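Local atomic coordinates of putative uncharacterized protein (Enterobacter cloacae, PDB entry 4HFK), a protein that probably serves as the immunity protein that neutralises a partner amidase effector of the type VI secretion system. Residues I24-D29 with S64-K69; D59-S64 with D90-L95. One frame throughout, in Å; residues are numbered along the deposited sequence.

Interaction 1 of 2, residues I24-D29 with S64-K69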
loop_
_atom_site.group_PDB
_atom_site.type_symbol
_atom_site.label_atom_id
_atom_site.label_comp_id
_atom_site.label_asym_id
_atom_site.label_seq_id
_atom_site.Cartn_x
_atom_site.Cartn_y
_atom_site.Cartn_z
ATOM N N ILE B 24 -5.808 -1.815 4.338
ATOM C CA ILE B 24 -4.728 -2.128 5.276
ATOM C C ILE B 24 -5.199 -1.929 6.711
ATOM O O ILE B 24 -4.915 -2.751 7.580
ATOM C CB ILE B 24 -3.481 -1.275 4.995
ATOM C CG1 ILE B 24 -2.860 -1.701 3.657
ATOM C CG2 ILE B 24 -2.455 -1.434 6.110
ATOM C CD1 ILE B 24 -1.767 -0.784 3.151
ATOM N N GLY B 25 -5.948 -0.853 6.943
ATOM C CA GLY B 25 -6.494 -0.564 8.256
ATOM C C GLY B 25 -7.458 -1.635 8.732
ATOM O O GLY B 25 -7.517 -1.946 9.925
ATOM N N LYS B 26 -8.224 -2.199 7.805
ATOM C CA LYS B 26 -9.178 -3.240 8.149
ATOM C C LYS B 26 -8.529 -4.595 8.429
ATOM O O LYS B 26 -9.073 -5.377 9.198
ATOM C CB LYS B 26 -10.230 -3.396 7.042
ATOM C CG LYS B 26 -11.194 -2.225 6.943
ATOM C CD LYS B 26 -12.279 -2.506 5.912
ATOM C CE LYS B 26 -13.172 -1.283 5.733
ATOM N NZ LYS B 26 -13.745 -0.817 7.034
ATOM N N ILE B 27 -7.391 -4.889 7.798
ATOM C CA ILE B 27 -6.753 -6.199 7.993
ATOM C C ILE B 27 -5.623 -6.192 9.026
ATOM O O ILE B 27 -5.161 -7.246 9.455
ATOM C CB ILE B 27 -6.212 -6.815 6.676
ATOM C CG1 ILE B 27 -5.299 -5.836 5.934
ATOM C CG2 ILE B 27 -7.348 -7.237 5.774
ATOM C CD1 ILE B 27 -3.833 -6.118 6.092
ATOM N N ALA B 28 -5.167 -5.005 9.407
ATOM C CA ALA B 28 -4.047 -4.889 10.340
ATOM C C ALA B 28 -4.430 -5.442 11.716
ATOM O O ALA B 28 -5.460 -5.066 12.271
ATOM C CB ALA B 28 -3.612 -3.457 10.458
ATOM N N ASP B 29 -3.607 -6.342 12.245
ATOM C CA ASP B 29 -3.811 -6.876 13.592
ATOM C C ASP B 29 -2.928 -6.036 14.492
ATOM O O ASP B 29 -1.981 -6.533 15.108
ATOM C CB ASP B 29 -3.401 -8.353 13.670
ATOM C CG ASP B 29 -1.945 -8.575 13.292
ATOM O OD1 ASP B 29 -1.453 -7.865 12.382
ATOM O OD2 ASP B 29 -1.280 -9.420 13.937
ATOM N N SER B 64 -16.776 -6.477 1.559
ATOM C CA SER B 64 -17.187 -7.650 0.807
ATOM C C SER B 64 -16.009 -8.358 0.129
ATOM O O SER B 64 -15.902 -9.585 0.184
ATOM C CB SER B 64 -18.240 -7.264 -0.233
ATOM O OG SER B 64 -18.654 -8.405 -0.972
ATOM N N LEU B 65 -15.129 -7.594 -0.516
ATOM C CA LEU B 65 -14.002 -8.193 -1.234
ATOM C C LEU B 65 -12.935 -8.772 -0.294
ATOM O O LEU B 65 -12.290 -9.771 -0.625
ATOM C CB LEU B 65 -13.378 -7.193 -2.217
ATOM C CG LEU B 65 -14.180 -6.891 -3.489
ATOM C CD1 LEU B 65 -13.422 -5.939 -4.408
ATOM C CD2 LEU B 65 -14.514 -8.164 -4.237
ATOM N N LEU B 66 -12.760 -8.152 0.875
ATOM C CA LEU B 66 -11.789 -8.629 1.865
ATOM C C LEU B 66 -12.058 -10.077 2.285
ATOM O O LEU B 66 -11.142 -10.786 2.710
ATOM C CB LEU B 66 -11.752 -7.716 3.098
ATOM C CG LEU B 66 -10.851 -6.478 3.013
ATOM C CD1 LEU B 66 -10.946 -5.645 4.279
ATOM C CD2 LEU B 66 -9.398 -6.867 2.756
ATOM N N LYS B 67 -13.306 -10.517 2.137
ATOM C CA LYS B 67 -13.675 -11.886 2.488
ATOM C C LYS B 67 -13.063 -12.931 1.546
ATOM O O LYS B 67 -12.957 -14.109 1.897
ATOM C CB LYS B 67 -15.199 -12.029 2.520
ATOM C CG LYS B 67 -15.863 -11.183 3.605
ATOM C CD LYS B 67 -17.381 -11.236 3.492
ATOM C CE LYS B 67 -18.036 -10.472 4.644
ATOM N NZ LYS B 67 -19.529 -10.495 4.551
ATOM N N GLN B 68 -12.682 -12.507 0.346
ATOM C CA GLN B 68 -12.047 -13.420 -0.600
ATOM C C GLN B 68 -10.730 -13.916 -0.010
ATOM O O GLN B 68 -9.965 -13.132 0.563
ATOM C CB GLN B 68 -11.785 -12.716 -1.929
ATOM C CG GLN B 68 -12.999 -12.588 -2.827
ATOM C CD GLN B 68 -12.683 -13.011 -4.247
ATOM O OE1 GLN B 68 -11.660 -12.619 -4.807
ATOM N NE2 GLN B 68 -13.545 -13.839 -4.828
ATOM N N LYS B 69 -10.475 -15.214 -0.129
ATOM C CA LYS B 69 -9.238 -15.790 0.387
ATOM C C LYS B 69 -8.238 -15.999 -0.743
ATOM O O LYS B 69 -8.568 -16.593 -1.772
ATOM C CB LYS B 69 -9.509 -17.120 1.094
ATOM C CG LYS B 69 -10.353 -16.992 2.359
ATOM C CD LYS B 69 -10.116 -18.167 3.301
#
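Leu66 pushes both of its methyls into the last turn of helix 11-27 and straddles two consecutive residues there, Lys26 and Ile27. Its CD1 meets the aliphatic part of Lys26, 3.6 Å from CB and 3.8 Å from CD, while CD2 lies 3.7 Å from CG2 of Ile27. Both approaches are crossed at about a right angle, so the leucine fork is set across the two side chains. For Ile27 the first torsion matters: CG1 stands between the backbone N and the carbonyl carbon (chi1 53°), which leaves the CG2 branch to face Leu66. The fold is all-helical, and here the C-terminal ends of helix 11-27 and helix 52-66 come together, with CA of Ile27 8.3 Å from CA of Leu66. The patch is small and apolar, burying 118 Å² in total, and no touching residue in it is fully buried. Lys26 contributes only its methylenes; its chain is extended until it bends at chi4 (-55°), and the ammonium group heads off toward Asp59, with which it makes a long, weak ion pair. Leu66 also touches Ile86 of helix 79-87, and Ile27 packs on Leu33 of the second subunit.

Interaction 2 of 2, residues D59-S64 with D90-L95. With SO4 (sulfate ion), chain E.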
loop_
_atom_site.group_PDB
_atom_site.type_symbol
_atom_site.label_atom_id
_atom_site.label_comp_id
_atom_site.label_asym_id
_atom_site.label_seq_id
_atom_site.Cartn_x
_atom_site.Cartn_y
_atom_site.Cartn_z
ATOM N N ASP B 59 -16.357 1.618 0.806
ATOM C CA ASP B 59 -16.108 0.938 2.067
ATOM C C ASP B 59 -16.911 -0.360 2.156
ATOM O O ASP B 59 -16.434 -1.353 2.700
ATOM C CB ASP B 59 -16.438 1.849 3.251
ATOM C CG ASP B 59 -15.777 1.385 4.529
ATOM O OD1 ASP B 59 -14.527 1.391 4.587
ATOM O OD2 ASP B 59 -16.504 1.018 5.472
ATOM N N GLU B 60 -18.131 -0.351 1.625
ATOM C CA GLU B 60 -18.930 -1.574 1.558
ATOM C C GLU B 60 -18.296 -2.591 0.617
ATOM O O GLU B 60 -18.249 -3.788 0.917
ATOM C CB GLU B 60 -20.348 -1.266 1.069
ATOM C CG GLU B 60 -21.179 -0.446 2.042
ATOM N N VAL B 61 -17.822 -2.118 -0.534
ATOM C CA VAL B 61 -17.187 -3.008 -1.501
ATOM C C VAL B 61 -15.951 -3.634 -0.865
ATOM O O VAL B 61 -15.725 -4.841 -0.974
ATOM C CB VAL B 61 -16.825 -2.259 -2.810
ATOM C CG1 VAL B 61 -15.981 -3.130 -3.710
ATOM C CG2 VAL B 61 -18.095 -1.820 -3.533
ATOM N N ILE B 62 -15.170 -2.809 -0.174
ATOM C CA ILE B 62 -13.993 -3.280 0.552
ATOM C C ILE B 62 -14.326 -4.432 1.515
ATOM O O ILE B 62 -13.673 -5.484 1.495
ATOM C CB ILE B 62 -13.341 -2.119 1.332
ATOM C CG1 ILE B 62 -12.657 -1.146 0.365
ATOM C CG2 ILE B 62 -12.328 -2.634 2.328
ATOM C CD1 ILE B 62 -12.206 0.141 1.021
ATOM N N VAL B 63 -15.334 -4.237 2.361
ATOM C CA VAL B 63 -15.682 -5.250 3.359
ATOM C C VAL B 63 -16.061 -6.574 2.682
ATOM O O VAL B 63 -15.678 -7.653 3.147
ATOM C CB VAL B 63 -16.805 -4.758 4.305
ATOM C CG1 VAL B 63 -17.286 -5.884 5.203
ATOM C CG2 VAL B 63 -16.299 -3.593 5.160
ATOM N N SER B 64 -16.776 -6.477 1.559
ATOM C CA SER B 64 -17.187 -7.650 0.807
ATOM C C SER B 64 -16.009 -8.358 0.129
ATOM O O SER B 64 -15.902 -9.585 0.184
ATOM C CB SER B 64 -18.240 -7.264 -0.233
ATOM O OG SER B 64 -18.654 -8.405 -0.972
ATOM N N ASP B 90 -12.541 -4.236 -10.575
ATOM C CA ASP B 90 -13.704 -3.778 -11.329
ATOM C C ASP B 90 -14.823 -3.308 -10.392
ATOM O O ASP B 90 -15.549 -2.362 -10.702
ATOM C CB ASP B 90 -14.229 -4.901 -12.239
ATOM C CG ASP B 90 -13.359 -5.126 -13.475
ATOM O OD1 ASP B 90 -12.287 -4.492 -13.606
ATOM O OD2 ASP B 90 -13.757 -5.960 -14.327
ATOM N N ALA B 91 -14.960 -3.961 -9.243
ATOM C CA ALA B 91 -16.012 -3.578 -8.301
ATOM C C ALA B 91 -15.820 -2.165 -7.741
ATOM O O ALA B 91 -16.786 -1.459 -7.456
ATOM C CB ALA B 91 -16.128 -4.603 -7.173
ATOM N N ILE B 92 -14.572 -1.749 -7.577
ATOM C CA ILE B 92 -14.281 -0.415 -7.060
ATOM C C ILE B 92 -14.327 0.625 -8.190
ATOM O O ILE B 92 -14.622 1.804 -7.955
ATOM C CB ILE B 92 -12.900 -0.409 -6.352
ATOM C CG1 ILE B 92 -13.016 -1.054 -4.956
ATOM C CG2 ILE B 92 -12.323 1.005 -6.249
ATOM C CD1 ILE B 92 -13.692 -0.146 -3.908
ATOM N N ARG B 93 -14.069 0.172 -9.420
ATOM C CA ARG B 93 -13.842 1.077 -10.559
ATOM C C ARG B 93 -14.912 2.161 -10.814
ATOM O O ARG B 93 -14.566 3.323 -11.008
ATOM C CB ARG B 93 -13.508 0.302 -11.861
ATOM C CG ARG B 93 -12.948 1.222 -12.976
ATOM C CD ARG B 93 -12.269 0.499 -14.159
ATOM N NE ARG B 93 -11.907 -0.896 -13.885
ATOM C CZ ARG B 93 -10.741 -1.275 -13.373
ATOM N NH1 ARG B 93 -9.833 -0.363 -13.069
ATOM N NH2 ARG B 93 -10.488 -2.561 -13.144
ATOM N N PRO B 94 -16.203 1.801 -10.809
ATOM C CA PRO B 94 -17.149 2.887 -11.093
ATOM C C PRO B 94 -17.187 3.971 -10.013
ATOM O O PRO B 94 -17.623 5.090 -10.297
ATOM C CB PRO B 94 -18.506 2.176 -11.138
ATOM C CG PRO B 94 -18.303 0.888 -10.383
ATOM C CD PRO B 94 -16.883 0.501 -10.654
ATOM N N LEU B 95 -16.738 3.647 -8.802
ATOM C CA LEU B 95 -16.716 4.625 -7.721
ATOM C C LEU B 95 -15.604 5.663 -7.929
ATOM O O LEU B 95 -15.489 6.632 -7.170
ATOM C CB LEU B 95 -16.590 3.909 -6.378
ATOM C CG LEU B 95 -17.727 2.898 -6.199
ATOM C CD1 LEU B 95 -17.507 2.025 -4.983
ATOM C CD2 LEU B 95 -19.087 3.616 -6.122
HETATM S S SO4 E . -9.070 3.638 -13.967
HETATM O O1 SO4 E . -9.687 2.549 -13.196
HETATM O O2 SO4 E . -8.259 4.466 -13.055
HETATM O O3 SO4 E . -8.204 3.074 -15.010
HETATM O O4 SO4 E . -10.096 4.458 -14.616
#
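A small apolar cluster fastens the segment that follows helix 79-87 onto the flank of helix 52-66, and Val61 is the residue of the helix around which it forms. Its two methyls divide the work. CG1 is anti to the backbone N (chi1 171°) and lies 3.8 Å from both CB of Ala91 and CD1 of Ile92; CG2 reaches tip to tip toward Leu95, whose CD1 is 4.2 Å away, a looser touch. Ile92 comes in obliquely: its CB does not point straight at the helix, but the chain turns back at chi2 (-75°) and brings CD1 nearer, also to 3.9 Å from CB of Val61. The backbones approach most closely at the same place, with CA of Val61 6.8 Å from CA of Ile92.

Within 90-95, Arg93 makes two polar bonds. NH2 donates to OD1 of Asp90 at 2.7 Å in a nearly straight salt bridge (175°), with the acceptor in the guanidinium plane. NH1 gives a 2.9 Å hydrogen bond to O1 of a sulfate ion, probably from the crystallisation liquor, which Lys96 and Gln12 also bind. Two in-plane partners should restrain the rotation of the guanidinium group.

Ala91 extends the cluster to Leu65, and Ile92 and Leu95 extend it to Ala58, so the segment runs along helix 52-66, while Ile62 turns to Val19 and Cys23 of helix 11-27.

How the interactions relate
Interactions 1 and 2 lie about 12 Å apart, centre to centre, and both draw on helix 52-66, sharing Ser64. Along the chain their segments alternate: 24-29, then 59-64 running into 64-69, then 90-95. Helix 52-66 thus meets the end of helix 11-27 in interaction 1 and the segment after helix 79-87 in interaction 2. The two also touch directly: Lys26 CD packs on Ile62 CG2, Lys26 CE on Val63 CG2 and Leu65 CD1 on Ala91 CB. Together they tie early and late parts of this helical chain to helix 52-66, which both contacts share, in a fold consistent with an immunity protein.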